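Local coordinates for sortase family protein (Clostridium perfringens, PDB 6IXZ) that is a class C sortase, probably a cysteine transpeptidase that joins pilin subunits through an acyl-thioester intermediate, at residues 12-15 and 16-20; 78-81 and 82-85; 31-34 and 35-39. All blocks are in the same frame, centred on the assembly; numbering follows the deposited sequence.

Contact 1: 12-15 and 16-20; sequences SDYT and EKINN
The carbonyl oxygen of Y14 accepts the N-H of I18, with Y14 O 2.9 Å from I18 N and an N-H...O angle of 167°, a bond of the i to i+4 series of the N-terminal alpha-helix 5-18. The bonds before and after it in this series tie K17 N to D13 O and N19 N to T15 O. The second of these is again 2.9 Å from N19 N to T15 O, and E16 N is bound in the same way to S12 O.

Beyond the backbone bond, the side chains of Y14 and I18 run side by side in the same direction. The CG of Y14 is anti to its own nitrogen (chi1 160°), which sends the ring forward along the helix, and CB of I18 then lies over one ring face. From Y14 CZ it is 4.0 Å to I18 CG2, while the phenol oxygen passes the other branch, with Y14 OH 4.0 Å from I18 CG1. A tyrosine suits this place because its ring offers a flat face to I18 and carries a hydroxyl on to L136 N, with which OH makes a weak hydrogen bond. I18 also touches L136 and K137, so this apolar side of the helix faces the loop between strands 130-135 and 138-150.

One residue further on, T15 and N19 repeat the i to i+4 pairing, their side chains again aligned. The hydroxyl of T15 turns back to I11 O, a common way for a helical threonine to satisfy its OG1. The second branch at CB is a methyl that faces N19, and T15 CG2 lies 3.9 Å from N19 ND2.

Contact 2: 78-81 and 82-85; sequences GTSV and DILK
L84 lays its isobutyl group alongside T79, the two side chains pointing the same way. T79 CG2 stands 4.2 Å from L84 CD2, and the other methyl, L84 CD1, comes to 3.6 Å from the carbonyl oxygen T79 O. A branched apolar residue suits this buried place, because L84 also packs on H110 and L113. The hydroxyl of T79 goes elsewhere, to the carboxylate of E92.

S80 is the N-cap residue of helix 81-86, yet its hydroxyl does not cap. Its carbonyl starts the helix instead: S80 O receives L84 N at 3.1 Å, almost in line with the carbonyl bond, and also I83 N at 2.8 Å, whose donor stands 46° out of the carbonyl plane. Two N-H groups therefore hold one oxygen in the first turn.

A chi1 of 53° tucks OG between N and C of its own residue and brings it to D82 and E57. S80 OG is hydrogen-bonded to E57, and D82 OD2 stands 2.9 Å from the same oxygen. I83 CD1 comes within 3.2 Å of S80 OG, a tight approach that places the isoleucine tip beside this polar group.

G78 has phi 105°, where a side chain would collide with the preceding carbonyl oxygen, so glycine suits the loop that follows strand 71-77. V81 CG1 rests 3.8 Å from K85 CE, on the aliphatic part of the lysine chain; this pair, though largely exposed, also touches L113 of helix 111-114. The whole is a strand-to-helix turn of the sortase domain, set beside the predicted active-site histidine H110.

Contact 3: 31-34 and 35-39; sequences KNIN and KYNYD
N37 starts at CB, 3.6 Å from I33 O, the carbonyl oxygen one helical turn earlier. Its CG lies at the same distance from that oxygen, and ND2 at the tip comes to 4.2 Å from I33 CG2. The torsion chi1 of -78° puts CG anti to the carbonyl carbon of N37 and beside its nitrogen, so the amide runs alongside I33 and points the same way. OD1 accepts a hydrogen bond from L96 N of the loop between strands 88-90 and 103-109, and ND2 is hydrogen-bonded too, so neither end of this buried amide lacks a partner.

The backbone of helix 23-41 carries the regular alpha-helical ladder through this pair. The rung N37 N to I33 O is 3.0 Å long and nearly straight at 175°, and those before and after it join Y36 N to N32 O and Y38 N to N34 O.

I33 sends CG1 back beside its own nitrogen and CG2 forward, and it is this forward methyl that meets N37. Its apolar branches also touch V98 and L136, so a beta-branched hydrocarbon suits the side of the helix turned to the protein. Y36 is buried as well: its CB is 3.5 Å from I33 O, the same oxygen lies at the edge of its ring near the ring plane, and the side chain then leads off from the earlier turn.

K35 belongs to the exposed side. Its CB passes 3.4 Å from N32 O before the chain extends outward, placing the ammonium group away from the preceding turn. The chemistry implies an amphipathic helix, in which isoleucine supplies apolar packing and the buried asparagine, beside it, ties the helix to the neighbouring loop through a polar bond.

Overall arrangement
Contacts 1 and 3 lie on successive helices, 5-18 and 23-41, of the N-terminal part of the chain, whereas contact 2 starts the short helix 81-86 within the sortase domain. The three are well separated: centres are 22 Å apart for contacts 1 and 2, and 23 Å for each other pair, while the nearest atoms of contacts 1 and 3 are about 9 Å apart. I18 of contact 1 and I33 of contact 3 both touch L136, though the two contacts do not touch each other. Only contact 2 borders the predicted active site, with the side chain of L84 about 4 Å from that of H110 and about 7 Å from that of C172; the other two lie within helices away from it.

Contact 1: 12-15 and 16-20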
loop_
_atom_site.group_PDB
_atom_site.type_symbol
_atom_site.label_atom_id
_atom_site.label_comp_id
_atom_site.label_asym_id
_atom_site.label_seq_id
_atom_site.Cartn_x
_atom_site.Cartn_y
_atom_site.Cartn_z
ATOM N N SER A 12 6.480 -15.220 3.271
ATOM C CA SER A 12 6.669 -16.261 4.293
ATOM C C SER A 12 7.429 -15.761 5.518
ATOM O O SER A 12 6.979 -15.935 6.646
ATOM C CB SER A 12 7.412 -17.463 3.692
ATOM O OG SER A 12 7.546 -18.497 4.651
ATOM N N ASP A 13 8.592 -15.160 5.277
ATOM C CA ASP A 13 9.386 -14.507 6.308
ATOM C C ASP A 13 8.549 -13.571 7.164
ATOM O O ASP A 13 8.699 -13.535 8.385
ATOM C CB ASP A 13 10.477 -13.650 5.651
ATOM C CG ASP A 13 11.601 -14.462 5.103
ATOM O OD1 ASP A 13 12.543 -13.861 4.535
ATOM O OD2 ASP A 13 11.556 -15.690 5.276
ATOM N N TYR A 14 7.799 -12.693 6.497
ATOM C CA TYR A 14 7.022 -11.672 7.182
ATOM C C TYR A 14 6.020 -12.317 8.132
ATOM O O TYR A 14 5.873 -11.889 9.270
ATOM C CB TYR A 14 6.256 -10.796 6.191
ATOM C CG TYR A 14 5.101 -10.072 6.844
ATOM C CD1 TYR A 14 5.314 -8.885 7.531
ATOM C CD2 TYR A 14 3.823 -10.617 6.850
ATOM C CE1 TYR A 14 4.287 -8.255 8.213
ATOM C CE2 TYR A 14 2.790 -9.999 7.526
ATOM C CZ TYR A 14 3.034 -8.822 8.223
ATOM O OH TYR A 14 1.995 -8.182 8.855
ATOM N N THR A 15 5.331 -13.348 7.659
ATOM C CA THR A 15 4.322 -14.014 8.475
ATOM C C THR A 15 4.961 -14.680 9.705
ATOM O O THR A 15 4.610 -14.387 10.845
ATOM C CB THR A 15 3.560 -15.057 7.650
ATOM O OG1 THR A 15 2.940 -14.419 6.524
ATOM C CG2 THR A 15 2.490 -15.737 8.498
ATOM N N GLU A 16 5.971 -15.509 9.494
ATOM C CA GLU A 16 6.640 -16.104 10.639
ATOM C C GLU A 16 6.983 -15.023 11.652
ATOM O O GLU A 16 6.804 -15.220 12.847
ATOM C CB GLU A 16 7.914 -16.850 10.239
ATOM C CG GLU A 16 8.406 -17.799 11.328
ATOM C CD GLU A 16 9.921 -17.888 11.411
ATOM O OE1 GLU A 16 10.447 -18.012 12.541
ATOM O OE2 GLU A 16 10.584 -17.860 10.351
ATOM N N LYS A 17 7.531 -13.912 11.164
ATOM C CA LYS A 17 8.199 -12.933 12.013
ATOM C C LYS A 17 7.192 -12.090 12.796
ATOM O O LYS A 17 7.392 -11.810 13.983
ATOM C CB LYS A 17 9.091 -12.021 11.176
ATOM C CG LYS A 17 9.416 -10.698 11.850
ATOM C CD LYS A 17 10.352 -9.837 11.015
ATOM C CE LYS A 17 10.358 -8.394 11.510
ATOM N NZ LYS A 17 11.492 -7.593 10.964
ATOM N N ILE A 18 6.106 -11.697 12.141
ATOM C CA ILE A 18 5.040 -10.947 12.827
ATOM C C ILE A 18 4.320 -11.876 13.799
ATOM O O ILE A 18 3.979 -11.473 14.905
ATOM C CB ILE A 18 4.018 -10.310 11.844
ATOM C CG1 ILE A 18 3.293 -9.134 12.504
ATOM C CG2 ILE A 18 2.987 -11.326 11.373
ATOM C CD1 ILE A 18 4.059 -7.841 12.420
ATOM N N ASN A 19 4.170 -13.144 13.421
ATOM C CA ASN A 19 3.502 -14.107 14.295
ATOM C C ASN A 19 4.201 -14.312 15.650
ATOM O O ASN A 19 3.590 -14.832 16.584
ATOM C CB ASN A 19 3.328 -15.449 13.579
ATOM C CG ASN A 19 2.048 -15.512 12.763
ATOM O OD1 ASN A 19 1.328 -14.520 12.642
ATOM N ND2 ASN A 19 1.750 -16.683 12.214
ATOM N N ASN A 20 5.462 -13.892 15.758
ATOM C CA ASN A 20 6.244 -14.080 16.991
ATOM C C ASN A 20 6.570 -12.787 17.732
ATOM O O ASN A 20 7.341 -12.800 18.691
ATOM C CB ASN A 20 7.562 -14.807 16.689
ATOM C CG ASN A 20 7.359 -16.263 16.310
ATOM O OD1 ASN A 20 6.579 -16.988 16.939
ATOM N ND2 ASN A 20 8.066 -16.700 15.274
#

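Contact 2: 78-81 and 82-85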
loop_
_atom_site.group_PDB
_atom_site.type_symbol
_atom_site.label_atom_id
_atom_site.label_comp_id
_atom_site.label_asym_id
_atom_site.label_seq_id
_atom_site.Cartn_x
_atom_site.Cartn_y
_atom_site.Cartn_z
ATOM N N GLY A 78 8.052 2.647 1.185
ATOM C CA GLY A 78 8.967 3.493 0.431
ATOM C C GLY A 78 8.854 3.177 -1.045
ATOM O O GLY A 78 8.265 2.175 -1.415
ATOM N N THR A 79 9.308 4.080 -1.905
ATOM C CA THR A 79 9.220 3.848 -3.351
ATOM C C THR A 79 10.468 4.328 -4.087
ATOM O O THR A 79 10.376 4.729 -5.220
ATOM C CB THR A 79 8.042 4.608 -4.004
ATOM O OG1 THR A 79 8.176 6.032 -3.777
ATOM C CG2 THR A 79 6.671 4.071 -3.510
ATOM N N SER A 80 11.630 4.285 -3.458
ATOM C CA SER A 80 12.836 4.561 -4.216
ATOM C C SER A 80 13.117 3.375 -5.144
ATOM O O SER A 80 12.563 2.284 -4.978
ATOM C CB SER A 80 14.004 4.826 -3.268
ATOM O OG SER A 80 14.130 3.773 -2.345
ATOM N N VAL A 81 13.915 3.630 -6.175
ATOM C CA VAL A 81 14.074 2.730 -7.306
ATOM C C VAL A 81 14.500 1.333 -6.854
ATOM O O VAL A 81 13.960 0.329 -7.306
ATOM C CB VAL A 81 15.077 3.331 -8.309
ATOM C CG1 VAL A 81 15.439 2.322 -9.385
ATOM C CG2 VAL A 81 14.461 4.571 -8.944
ATOM N N ASP A 82 15.335 1.262 -5.833
ATOM C CA ASP A 82 15.771 -0.037 -5.330
ATOM C C ASP A 82 14.654 -0.863 -4.652
ATOM O O ASP A 82 14.618 -2.086 -4.751
ATOM C CB ASP A 82 16.953 0.146 -4.393
ATOM C CG ASP A 82 16.650 1.059 -3.249
ATOM O OD1 ASP A 82 16.815 0.604 -2.103
ATOM O OD2 ASP A 82 16.248 2.224 -3.481
ATOM N N ILE A 83 13.659 -0.193 -4.106
ATOM C CA ILE A 83 12.548 -0.914 -3.488
ATOM C C ILE A 83 11.483 -1.293 -4.499
ATOM O O ILE A 83 10.953 -2.396 -4.454
ATOM C CB ILE A 83 11.919 -0.113 -2.352
ATOM C CG1 ILE A 83 12.872 -0.115 -1.143
ATOM C CG2 ILE A 83 10.555 -0.707 -1.995
ATOM C CD1 ILE A 83 13.151 1.272 -0.591
ATOM N N LEU A 84 11.284 -0.457 -5.507
ATOM C CA LEU A 84 10.319 -0.766 -6.542
ATOM C C LEU A 84 10.819 -1.838 -7.467
ATOM O O LEU A 84 10.019 -2.487 -8.136
ATOM C CB LEU A 84 9.929 0.462 -7.362
ATOM C CG LEU A 84 9.077 1.575 -6.749
ATOM C CD1 LEU A 84 8.898 2.693 -7.756
ATOM C CD2 LEU A 84 7.709 1.103 -6.262
ATOM N N LYS A 85 12.141 -2.034 -7.518
ATOM C CA LYS A 85 12.715 -3.192 -8.211
ATOM C C LYS A 85 12.273 -4.489 -7.532
ATOM O O LYS A 85 12.120 -5.506 -8.211
ATOM C CB LYS A 85 14.248 -3.122 -8.254
ATOM C CG LYS A 85 14.825 -2.226 -9.338
ATOM C CD LYS A 85 16.351 -2.142 -9.196
ATOM C CE LYS A 85 16.944 -1.129 -10.169
ATOM N NZ LYS A 85 18.421 -1.291 -10.316
#

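Contact 3: 31-34 and 35-39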
loop_
_atom_site.group_PDB
_atom_site.type_symbol
_atom_site.label_atom_id
_atom_site.label_comp_id
_atom_site.label_asym_id
_atom_site.label_seq_id
_atom_site.Cartn_x
_atom_site.Cartn_y
_atom_site.Cartn_z
ATOM N N LYS A 31 -0.455 1.867 17.348
ATOM C CA LYS A 31 -0.768 3.159 17.961
ATOM C C LYS A 31 0.094 4.262 17.405
ATOM O O LYS A 31 -0.369 5.368 17.198
ATOM C CB LYS A 31 -0.557 3.135 19.480
ATOM C CG LYS A 31 -1.767 2.655 20.270
ATOM C CD LYS A 31 -1.676 3.136 21.707
ATOM C CE LYS A 31 -0.598 2.430 22.488
ATOM N NZ LYS A 31 -0.468 3.032 23.850
ATOM N N ASN A 32 1.374 3.981 17.235
ATOM C CA ASN A 32 2.285 4.981 16.721
ATOM C C ASN A 32 2.054 5.270 15.225
ATOM O O ASN A 32 2.076 6.429 14.801
ATOM C CB ASN A 32 3.720 4.555 16.996
ATOM C CG ASN A 32 4.079 4.633 18.470
ATOM O OD1 ASN A 32 3.735 5.589 19.156
ATOM N ND2 ASN A 32 4.807 3.641 18.951
ATOM N N ILE A 33 1.716 4.240 14.458
ATOM C CA ILE A 33 1.291 4.446 13.082
ATOM C C ILE A 33 -0.007 5.250 13.021
ATOM O O ILE A 33 -0.190 6.126 12.154
ATOM C CB ILE A 33 1.086 3.110 12.364
ATOM C CG1 ILE A 33 2.427 2.378 12.229
ATOM C CG2 ILE A 33 0.445 3.337 11.001
ATOM C CD1 ILE A 33 2.286 0.926 11.845
ATOM N N ASN A 34 -0.931 4.928 13.926
ATOM C CA ASN A 34 -2.196 5.626 13.956
ATOM C C ASN A 34 -1.965 7.113 14.237
ATOM O O ASN A 34 -2.510 7.956 13.532
ATOM C CB ASN A 34 -3.158 4.979 14.973
ATOM C CG ASN A 34 -3.949 3.840 14.369
ATOM O OD1 ASN A 34 -4.060 3.743 13.150
ATOM N ND2 ASN A 34 -4.507 2.972 15.215
ATOM N N LYS A 35 -1.019 7.419 15.133
ATOM C CA LYS A 35 -0.644 8.809 15.468
ATOM C C LYS A 35 -0.041 9.526 14.276
ATOM O O LYS A 35 -0.356 10.683 13.997
ATOM C CB LYS A 35 0.403 8.831 16.579
ATOM C CG LYS A 35 -0.088 9.402 17.889
ATOM C CD LYS A 35 1.051 10.037 18.676
ATOM C CE LYS A 35 0.519 10.998 19.730
ATOM N NZ LYS A 35 1.424 11.120 20.907
ATOM N N TYR A 36 0.880 8.847 13.612
ATOM C CA TYR A 36 1.503 9.368 12.405
ATOM C C TYR A 36 0.481 9.765 11.342
ATOM O O TYR A 36 0.413 10.928 10.944
ATOM C CB TYR A 36 2.464 8.322 11.835
ATOM C CG TYR A 36 2.984 8.705 10.480
ATOM C CD1 TYR A 36 3.878 9.758 10.341
ATOM C CD2 TYR A 36 2.424 8.161 9.323
ATOM C CE1 TYR A 36 4.323 10.146 9.089
ATOM C CE2 TYR A 36 2.863 8.541 8.065
ATOM C CZ TYR A 36 3.813 9.530 7.953
ATOM O OH TYR A 36 4.237 9.902 6.701
ATOM N N ASN A 37 -0.416 8.839 11.007
ATOM C CA ASN A 37 -1.483 9.092 10.011
ATOM C C ASN A 37 -2.364 10.300 10.370
ATOM O O ASN A 37 -2.843 11.015 9.494
ATOM C CB ASN A 37 -2.381 7.838 9.852
ATOM C CG ASN A 37 -1.742 6.746 9.000
ATOM O OD1 ASN A 37 -0.712 6.954 8.354
ATOM N ND2 ASN A 37 -2.379 5.592 8.955
ATOM N N TYR A 38 -2.683 10.427 11.649
ATOM C CA TYR A 38 -3.473 11.560 12.152
ATOM C C TYR A 38 -2.653 12.833 12.020
ATOM O O TYR A 38 -3.120 13.843 11.489
ATOM C CB TYR A 38 -3.867 11.316 13.618
ATOM C CG TYR A 38 -4.452 12.521 14.351
ATOM C CD1 TYR A 38 -3.625 13.456 14.960
ATOM C CD2 TYR A 38 -5.833 12.674 14.500
ATOM C CE1 TYR A 38 -4.150 14.545 15.646
ATOM C CE2 TYR A 38 -6.365 13.770 15.172
ATOM C CZ TYR A 38 -5.518 14.695 15.744
ATOM O OH TYR A 38 -6.032 15.764 16.436
ATOM N N ASP A 39 -1.404 12.768 12.469
ATOM C CA ASP A 39 -0.494 13.892 12.309
ATOM C C ASP A 39 -0.339 14.243 10.858
ATOM O O ASP A 39 -0.102 15.404 10.536
ATOM C CB ASP A 39 0.889 13.584 12.878
ATOM C CG ASP A 39 0.942 13.703 14.383
ATOM O OD1 ASP A 39 -0.036 14.187 14.982
ATOM O OD2 ASP A 39 1.956 13.263 14.968
#